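Local coordinates for protein glutathione peroxidase (PDB 6VPD) that probably reduces hydroperoxides to alcohols with thioredoxin as the electron donor, as a peroxidase of the glutathione peroxidase family, at residues L88-N93 against H132-W137; T27-F32 against V52-T57. All coordinates share one frame; numbering follows the deposited sequence.

Interaction 1 of 2, residues L88-N93 against H132-W137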
ATOM      1  N   LEU A  88     -17.736  -7.991  -4.176  1.00 37.84           N
ATOM      2  CA  LEU A  88     -17.817  -8.765  -2.940  1.00 41.02           C
ATOM      3  C   LEU A  88     -16.740  -8.255  -1.995  1.00 36.97           C
ATOM      4  O   LEU A  88     -15.542  -8.449  -2.248  1.00 42.00           O
ATOM      5  CB  LEU A  88     -17.656 -10.265  -3.211  1.00 33.21           C
ATOM      6  CG  LEU A  88     -18.719 -10.897  -4.114  1.00 38.75           C
ATOM      7  CD1 LEU A  88     -18.610 -12.432  -4.156  1.00 38.88           C
ATOM      8  CD2 LEU A  88     -20.116 -10.488  -3.678  1.00 41.83           C
ATOM      9  N   GLY A  89     -17.151  -7.595  -0.917  1.00 35.97           N
ATOM     10  CA  GLY A  89     -16.216  -7.189   0.123  1.00 35.99           C
ATOM     11  C   GLY A  89     -16.149  -8.253   1.205  1.00 36.95           C
ATOM     12  O   GLY A  89     -17.168  -8.789   1.622  1.00 39.19           O
ATOM     13  N   PHE A  90     -14.936  -8.559   1.649  1.00 37.45           N
ATOM     14  CA  PHE A  90     -14.722  -9.546   2.709  1.00 38.67           C
ATOM     15  C   PHE A  90     -13.965  -8.869   3.835  1.00 40.49           C
ATOM     16  O   PHE A  90     -12.765  -8.563   3.673  1.00 40.89           O
ATOM     17  CB  PHE A  90     -13.934 -10.768   2.241  1.00 39.85           C
ATOM     18  CG  PHE A  90     -14.637 -11.620   1.239  1.00 37.08           C
ATOM     19  CD1 PHE A  90     -14.690 -11.242  -0.095  1.00 38.75           C
ATOM     20  CD2 PHE A  90     -15.200 -12.828   1.616  1.00 39.13           C
ATOM     21  CE1 PHE A  90     -15.334 -12.044  -1.033  1.00 39.67           C
ATOM     22  CE2 PHE A  90     -15.845 -13.644   0.686  1.00 36.67           C
ATOM     23  CZ  PHE A  90     -15.914 -13.254  -0.635  1.00 37.41           C
ATOM     24  N   PRO A  91     -14.588  -8.643   4.980  1.00 46.37           N
ATOM     25  CA  PRO A  91     -13.884  -8.002   6.093  1.00 40.57           C
ATOM     26  C   PRO A  91     -12.716  -8.843   6.574  1.00 43.57           C
ATOM     27  O   PRO A  91     -12.742 -10.077   6.531  1.00 44.75           O
ATOM     28  CB  PRO A  91     -14.965  -7.885   7.167  1.00 45.25           C
ATOM     29  CG  PRO A  91     -16.252  -7.960   6.417  1.00 46.86           C
ATOM     30  CD  PRO A  91     -16.010  -8.865   5.267  1.00 45.84           C
ATOM     31  N   CYS A  92     -11.684  -8.154   7.049  1.00 48.01           N
ATOM     32  CA  CYS A  92     -10.454  -8.809   7.476  1.00 47.84           C
ATOM     33  C   CYS A  92      -9.810  -7.988   8.578  1.00 49.80           C
ATOM     34  O   CYS A  92      -9.514  -6.801   8.386  1.00 49.05           O
ATOM     35  CB  CYS A  92      -9.486  -8.978   6.310  1.00 47.46           C
ATOM     36  SG  CYS A  92      -8.239 -10.219   6.644  1.00 47.20           S
ATOM     37  N   ASN A  93      -9.586  -8.630   9.718  1.00 48.71           N
ATOM     38  CA  ASN A  93      -8.976  -8.004  10.879  1.00 52.91           C
ATOM     39  C   ASN A  93      -7.461  -8.130  10.882  1.00 52.84           C
ATOM     40  O   ASN A  93      -6.815  -7.629  11.807  1.00 54.37           O
ATOM     41  CB  ASN A  93      -9.538  -8.630  12.157  1.00 57.67           C
ATOM     42  CG  ASN A  93      -9.162 -10.102  12.298  1.00 66.07           C
ATOM     43  OD1 ASN A  93      -8.772 -10.755  11.318  1.00 63.75           O
ATOM     44  ND2 ASN A  93      -9.284 -10.638  13.522  1.00 62.08           N
ATOM     45  N   HIS A 132      -9.124 -18.358   4.315  1.00 36.99           N
ATOM     46  CA  HIS A 132     -10.265 -19.014   3.701  1.00 36.38           C
ATOM     47  C   HIS A 132      -9.831 -19.693   2.403  1.00 36.39           C
ATOM     48  O   HIS A 132      -9.031 -19.123   1.647  1.00 34.08           O
ATOM     49  CB  HIS A 132     -11.385 -18.010   3.429  1.00 32.83           C
ATOM     50  CG  HIS A 132     -12.650 -18.656   2.970  1.00 34.38           C
ATOM     51  ND1 HIS A 132     -12.782 -19.214   1.718  1.00 33.07           N
ATOM     52  CD2 HIS A 132     -13.820 -18.883   3.612  1.00 32.53           C
ATOM     53  CE1 HIS A 132     -13.989 -19.740   1.602  1.00 34.89           C
ATOM     54  NE2 HIS A 132     -14.637 -19.554   2.737  1.00 31.75           N
ATOM     55  N   PRO A 133     -10.314 -20.911   2.122  1.00 37.60           N
ATOM     56  CA  PRO A 133      -9.877 -21.605   0.893  1.00 34.68           C
ATOM     57  C   PRO A 133      -9.991 -20.755  -0.354  1.00 31.53           C
ATOM     58  O   PRO A 133      -9.128 -20.851  -1.233  1.00 30.92           O
ATOM     59  CB  PRO A 133     -10.804 -22.833   0.826  1.00 32.69           C
ATOM     60  CG  PRO A 133     -11.172 -23.100   2.249  1.00 35.94           C
ATOM     61  CD  PRO A 133     -11.211 -21.747   2.947  1.00 35.24           C
ATOM     62  N   LEU A 134     -11.020 -19.905  -0.449  1.00 34.01           N
ATOM     63  CA  LEU A 134     -11.139 -19.008  -1.596  1.00 29.55           C
ATOM     64  C   LEU A 134      -9.879 -18.163  -1.789  1.00 31.97           C
ATOM     65  O   LEU A 134      -9.359 -18.051  -2.906  1.00 29.93           O
ATOM     66  CB  LEU A 134     -12.359 -18.105  -1.430  1.00 29.40           C
ATOM     67  CG  LEU A 134     -12.403 -17.028  -2.523  1.00 34.48           C
ATOM     68  CD1 LEU A 134     -12.551 -17.639  -3.936  1.00 31.37           C
ATOM     69  CD2 LEU A 134     -13.448 -15.947  -2.246  1.00 28.71           C
ATOM     70  N   TYR A 135      -9.383 -17.543  -0.711  1.00 31.10           N
ATOM     71  CA  TYR A 135      -8.205 -16.688  -0.831  1.00 32.84           C
ATOM     72  C   TYR A 135      -6.931 -17.484  -1.067  1.00 36.79           C
ATOM     73  O   TYR A 135      -6.006 -16.976  -1.714  1.00 38.97           O
ATOM     74  CB  TYR A 135      -8.051 -15.802   0.404  1.00 35.37           C
ATOM     75  CG  TYR A 135      -8.719 -14.487   0.169  1.00 29.09           C
ATOM     76  CD1 TYR A 135      -8.032 -13.448  -0.411  1.00 26.09           C
ATOM     77  CD2 TYR A 135     -10.068 -14.318   0.441  1.00 31.02           C
ATOM     78  CE1 TYR A 135      -8.644 -12.248  -0.672  1.00 28.98           C
ATOM     79  CE2 TYR A 135     -10.701 -13.109   0.178  1.00 33.94           C
ATOM     80  CZ  TYR A 135      -9.977 -12.078  -0.375  1.00 31.12           C
ATOM     81  OH  TYR A 135     -10.584 -10.880  -0.643  1.00 31.26           O
ATOM     82  N   LYS A 136      -6.844 -18.717  -0.559  1.00 32.62           N
ATOM     83  CA  LYS A 136      -5.714 -19.553  -0.946  1.00 32.81           C
ATOM     84  C   LYS A 136      -5.682 -19.752  -2.460  1.00 36.35           C
ATOM     85  O   LYS A 136      -4.619 -19.677  -3.090  1.00 36.25           O
ATOM     86  CB  LYS A 136      -5.771 -20.886  -0.207  1.00 33.18           C
ATOM     87  CG  LYS A 136      -5.448 -20.763   1.279  1.00 36.22           C
ATOM     88  CD  LYS A 136      -5.317 -22.119   1.948  1.00 35.38           C
ATOM     89  CE  LYS A 136      -5.232 -21.961   3.486  1.00 44.84           C
ATOM     90  NZ  LYS A 136      -5.089 -23.268   4.191  1.00 48.34           N
ATOM     91  N   TRP A 137      -6.851 -19.937  -3.072  1.00 31.81           N
ATOM     92  CA  TRP A 137      -6.914 -20.091  -4.520  1.00 31.91           C
ATOM     93  C   TRP A 137      -6.596 -18.781  -5.243  1.00 34.60           C
ATOM     94  O   TRP A 137      -5.769 -18.763  -6.163  1.00 36.38           O
ATOM     95  CB  TRP A 137      -8.292 -20.618  -4.911  1.00 33.49           C
ATOM     96  CG  TRP A 137      -8.486 -20.815  -6.374  1.00 34.27           C
ATOM     97  CD1 TRP A 137      -8.076 -21.883  -7.127  1.00 31.04           C
ATOM     98  CD2 TRP A 137      -9.168 -19.927  -7.270  1.00 34.15           C
ATOM     99  NE1 TRP A 137      -8.465 -21.713  -8.429  1.00 41.14           N
ATOM    100  CE2 TRP A 137      -9.134 -20.518  -8.546  1.00 40.19           C
ATOM    101  CE3 TRP A 137      -9.819 -18.702  -7.111  1.00 30.96           C
ATOM    102  CZ2 TRP A 137      -9.717 -19.918  -9.657  1.00 32.78           C
ATOM    103  CZ3 TRP A 137     -10.375 -18.101  -8.214  1.00 31.02           C
ATOM    104  CH2 TRP A 137     -10.324 -18.707  -9.468  1.00 31.08           C
TER
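Phe90 lays one face of its ring against the edge of the Tyr135 ring and sets its far end on Leu134. The two aromatic rings form a T-shaped pair. Their planes stand at 84°. Their centroids are 6.0 Å apart. Tyr135 supplies the edge: its CE2 approaches the Phe90 face toward the rim of the ring, and lies 4.3 Å from Phe90 CG. The hydroxyl of the tyrosine passes near the same ring, with Tyr135 OH 4.2 Å from Phe90 CD1. At the other end of the phenylalanine, Phe90 CZ meets the methyl Leu134 CD2 at 4.0 Å, and the two side chains cross at about a right angle. Phe90 leaves strand 85-92 with CG anti to its carbonyl carbon (chi1 -66°), which carries the ring across to the start of helix 133-141. Leu134 and Tyr135 are consecutive on that first turn, and both start toward the strand.

The helix start is fixed by His132, its N-cap residue. The imidazole ND1 accepts the backbone N-H of Leu134 at 2.9 Å from Leu134 N. The angle at the hydrogen is 159°. The donor sits close to the ring plane. This cap ties up an amide that the helix itself cannot satisfy, and it suggests that ND1 carries no proton.

Val54 of the neighbouring strand 51-58 touches both aromatic rings, and Val34 touches Phe90 and Leu134. The contact thus joins an outer strand of the central sheet to the helix that packs over one side of it. Between the segments the chemistry is apolar and aromatic, so cohesion here probably comes from burial and ring packing rather than from polar bonds.

Interaction 2 of 2, residues T27-F32 against V52-T57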
ATOM      1  N   THR A  27      -9.998 -25.340 -11.491  1.00 64.04           N
ATOM      2  CA  THR A  27     -10.982 -24.760 -10.602  1.00 54.74           C
ATOM      3  C   THR A  27     -11.427 -23.410 -11.152  1.00 50.69           C
ATOM      4  O   THR A  27     -10.685 -22.714 -11.859  1.00 43.98           O
ATOM      5  CB  THR A  27     -10.410 -24.599  -9.197  1.00 50.18           C
ATOM      6  OG1 THR A  27      -9.515 -25.676  -8.922  1.00 59.26           O
ATOM      7  CG2 THR A  27     -11.522 -24.622  -8.161  1.00 46.81           C
ATOM      8  N   SER A  28     -12.666 -23.062 -10.850  1.00 45.38           N
ATOM      9  CA  SER A  28     -13.220 -21.778 -11.200  1.00 40.00           C
ATOM     10  C   SER A  28     -13.688 -21.105  -9.925  1.00 41.57           C
ATOM     11  O   SER A  28     -14.098 -21.771  -8.967  1.00 44.08           O
ATOM     12  CB  SER A  28     -14.385 -21.902 -12.158  1.00 42.45           C
ATOM     13  OG  SER A  28     -15.558 -21.410 -11.531  1.00 44.65           O
ATOM     14  N   PHE A  29     -13.622 -19.777  -9.934  1.00 30.80           N
ATOM     15  CA  PHE A  29     -14.061 -18.995  -8.792  1.00 33.54           C
ATOM     16  C   PHE A  29     -15.463 -19.389  -8.371  1.00 32.01           C
ATOM     17  O   PHE A  29     -15.764 -19.470  -7.179  1.00 34.36           O
ATOM     18  CB  PHE A  29     -13.979 -17.506  -9.157  1.00 32.57           C
ATOM     19  CG  PHE A  29     -14.597 -16.584  -8.162  1.00 30.02           C
ATOM     20  CD1 PHE A  29     -13.885 -16.159  -7.046  1.00 36.65           C
ATOM     21  CD2 PHE A  29     -15.868 -16.094  -8.365  1.00 29.18           C
ATOM     22  CE1 PHE A  29     -14.449 -15.269  -6.130  1.00 31.97           C
ATOM     23  CE2 PHE A  29     -16.435 -15.220  -7.459  1.00 34.30           C
ATOM     24  CZ  PHE A  29     -15.719 -14.799  -6.342  1.00 33.77           C
ATOM     25  N   PHE A  30     -16.327 -19.681  -9.330  1.00 33.59           N
ATOM     26  CA  PHE A  30     -17.699 -20.007  -8.954  1.00 41.80           C
ATOM     27  C   PHE A  30     -17.849 -21.409  -8.336  1.00 41.08           C
ATOM     28  O   PHE A  30     -18.973 -21.776  -7.959  1.00 42.17           O
ATOM     29  CB  PHE A  30     -18.611 -19.837 -10.175  1.00 41.54           C
ATOM     30  CG  PHE A  30     -18.447 -18.495 -10.880  1.00 39.84           C
ATOM     31  CD1 PHE A  30     -18.935 -17.322 -10.314  1.00 37.90           C
ATOM     32  CD2 PHE A  30     -17.806 -18.417 -12.113  1.00 37.55           C
ATOM     33  CE1 PHE A  30     -18.785 -16.098 -10.969  1.00 35.45           C
ATOM     34  CE2 PHE A  30     -17.654 -17.201 -12.767  1.00 34.45           C
ATOM     35  CZ  PHE A  30     -18.148 -16.043 -12.193  1.00 34.87           C
ATOM     36  N   ASP A  31     -16.760 -22.181  -8.197  1.00 38.43           N
ATOM     37  CA  ASP A  31     -16.788 -23.421  -7.423  1.00 40.60           C
ATOM     38  C   ASP A  31     -16.845 -23.177  -5.912  1.00 40.66           C
ATOM     39  O   ASP A  31     -17.109 -24.118  -5.153  1.00 35.62           O
ATOM     40  CB  ASP A  31     -15.551 -24.295  -7.731  1.00 44.89           C
ATOM     41  CG  ASP A  31     -15.531 -24.839  -9.173  1.00 54.97           C
ATOM     42  OD1 ASP A  31     -16.587 -24.781  -9.833  1.00 59.28           O
ATOM     43  OD2 ASP A  31     -14.467 -25.323  -9.644  1.00 45.43           O
ATOM     44  N   PHE A  32     -16.595 -21.958  -5.446  1.00 39.85           N
ATOM     45  CA  PHE A  32     -16.349 -21.773  -4.024  1.00 34.95           C
ATOM     46  C   PHE A  32     -17.624 -21.361  -3.299  1.00 36.40           C
ATOM     47  O   PHE A  32     -18.570 -20.850  -3.898  1.00 44.57           O
ATOM     48  CB  PHE A  32     -15.266 -20.730  -3.793  1.00 32.92           C
ATOM     49  CG  PHE A  32     -13.869 -21.233  -4.015  1.00 34.59           C
ATOM     50  CD1 PHE A  32     -13.288 -21.167  -5.267  1.00 30.60           C
ATOM     51  CD2 PHE A  32     -13.121 -21.751  -2.951  1.00 33.16           C
ATOM     52  CE1 PHE A  32     -11.998 -21.634  -5.465  1.00 33.99           C
ATOM     53  CE2 PHE A  32     -11.834 -22.206  -3.141  1.00 25.28           C
ATOM     54  CZ  PHE A  32     -11.271 -22.147  -4.398  1.00 30.59           C
ATOM     55  N   VAL A  52     -16.821 -10.323 -11.419  1.00 34.15           N
ATOM     56  CA  VAL A  52     -16.794 -10.178  -9.966  1.00 34.81           C
ATOM     57  C   VAL A  52     -15.488  -9.500  -9.552  1.00 35.20           C
ATOM     58  O   VAL A  52     -14.402  -9.881 -10.011  1.00 30.11           O
ATOM     59  CB  VAL A  52     -16.934 -11.538  -9.249  1.00 34.08           C
ATOM     60  CG1 VAL A  52     -17.065 -11.322  -7.742  1.00 33.88           C
ATOM     61  CG2 VAL A  52     -18.107 -12.341  -9.791  1.00 33.21           C
ATOM     62  N   LEU A  53     -15.593  -8.507  -8.675  1.00 34.16           N
ATOM     63  CA  LEU A  53     -14.433  -7.849  -8.105  1.00 29.10           C
ATOM     64  C   LEU A  53     -14.399  -8.186  -6.622  1.00 29.74           C
ATOM     65  O   LEU A  53     -15.325  -7.836  -5.884  1.00 32.91           O
ATOM     66  CB  LEU A  53     -14.481  -6.339  -8.335  1.00 28.86           C
ATOM     67  CG  LEU A  53     -13.196  -5.690  -7.801  1.00 32.69           C
ATOM     68  CD1 LEU A  53     -12.003  -5.884  -8.758  1.00 30.55           C
ATOM     69  CD2 LEU A  53     -13.391  -4.249  -7.434  1.00 25.14           C
ATOM     70  N   VAL A  54     -13.347  -8.880  -6.195  1.00 27.86           N
ATOM     71  CA  VAL A  54     -13.229  -9.386  -4.836  1.00 27.38           C
ATOM     72  C   VAL A  54     -12.280  -8.451  -4.123  1.00 31.99           C
ATOM     73  O   VAL A  54     -11.208  -8.135  -4.647  1.00 33.94           O
ATOM     74  CB  VAL A  54     -12.705 -10.836  -4.812  1.00 30.98           C
ATOM     75  CG1 VAL A  54     -12.420 -11.276  -3.395  1.00 31.29           C
ATOM     76  CG2 VAL A  54     -13.686 -11.802  -5.476  1.00 29.59           C
ATOM     77  N   VAL A  55     -12.689  -7.957  -2.963  1.00 33.40           N
ATOM     78  CA  VAL A  55     -11.881  -7.005  -2.218  1.00 35.63           C
ATOM     79  C   VAL A  55     -11.985  -7.355  -0.733  1.00 35.66           C
ATOM     80  O   VAL A  55     -13.072  -7.675  -0.239  1.00 37.10           O
ATOM     81  CB  VAL A  55     -12.309  -5.554  -2.524  1.00 32.33           C
ATOM     82  CG1 VAL A  55     -13.692  -5.290  -2.017  1.00 38.72           C
ATOM     83  CG2 VAL A  55     -11.334  -4.554  -1.920  1.00 40.53           C
ATOM     84  N   ASN A  56     -10.840  -7.401  -0.049  1.00 32.84           N
ATOM     85  CA  ASN A  56     -10.790  -7.595   1.395  1.00 33.24           C
ATOM     86  C   ASN A  56     -10.887  -6.232   2.074  1.00 38.60           C
ATOM     87  O   ASN A  56     -10.031  -5.357   1.873  1.00 35.86           O
ATOM     88  CB  ASN A  56      -9.504  -8.290   1.819  1.00 26.88           C
ATOM     89  CG  ASN A  56      -8.302  -7.554   1.345  1.00 34.20           C
ATOM     90  OD1 ASN A  56      -8.229  -7.182   0.167  1.00 37.21           O
ATOM     91  ND2 ASN A  56      -7.360  -7.292   2.246  1.00 36.24           N
ATOM     92  N   THR A  57     -11.926  -6.055   2.871  1.00 42.36           N
ATOM     93  CA  THR A  57     -12.187  -4.771   3.490  1.00 50.59           C
ATOM     94  C   THR A  57     -11.678  -4.764   4.926  1.00 48.39           C
ATOM     95  O   THR A  57     -11.408  -5.808   5.525  1.00 42.57           O
ATOM     96  CB  THR A  57     -13.681  -4.435   3.442  1.00 45.77           C
ATOM     97  OG1 THR A  57     -14.441  -5.567   3.887  1.00 48.66           O
ATOM     98  CG2 THR A  57     -14.083  -4.091   2.031  1.00 40.36           C
TER
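Residues 27-32 make a short 3-10 turn at 29-31, set over the extended strand segment 52-57. The backbones stay well apart: the nearest CA atoms, those of Phe29 and Val52, are 9.3 Å from each other. The turn is closed by the backbone bond from Asp31 N to Ser28 O, at 2.8 Å. Asp31 also reaches back with its carboxylate, and OD2 accepts from Ser28 N at 3.1 Å, met from above the carboxylate plane.

Side chains bridge the space between the backbones. Phe29 points toward the strand with CG anti to the backbone N (chi1 171°), and this extends the ring to two alternate valines on one side of the strand. Its CE1 meets Val54 CG2 at 3.6 Å, and its CE2 meets Val52 CG1 at 4.0 Å. Phe30 reaches the other methyl of the first valine, with Phe30 CE1 4.0 Å from Val52 CG2. The two phenylalanines also pack on each other: Phe29 CD2 lies over one face of Phe30, 3.8 Å above its plane and offset toward the rim. An alanine in place of Phe29 would remove the ring, and would probably leave Val54 without its mate in the turn and a gap beside Val52.

Leu134 and Ile160 add to the apolar surroundings of Phe29. The N-terminal turn thereby covers one side of strand 51-58, an inner strand of the mixed sheet at the centre of the thioredoxin fold.

In the fold
The two contacts share one apolar core, their centres about 8 Å apart. Interaction 2 closes before interaction 1 opens along the chain. Strands 51-58 and 85-92 are parallel neighbours in the mixed sheet, and probable backbone hydrogen bonds join them, with Phe90 N 2.8 Å from Val55 O and Phe90 O 2.8 Å from Thr57 N. Above the sheet, the N-terminal turn and helix 133-141 also meet, through Phe29 with Leu134 and Phe32 with Trp137. Neither contact includes the predicted active-site Cys61, which follows strand 51-58. Together they cover part of one side of the thioredoxin-fold sheet with two elements distant in sequence.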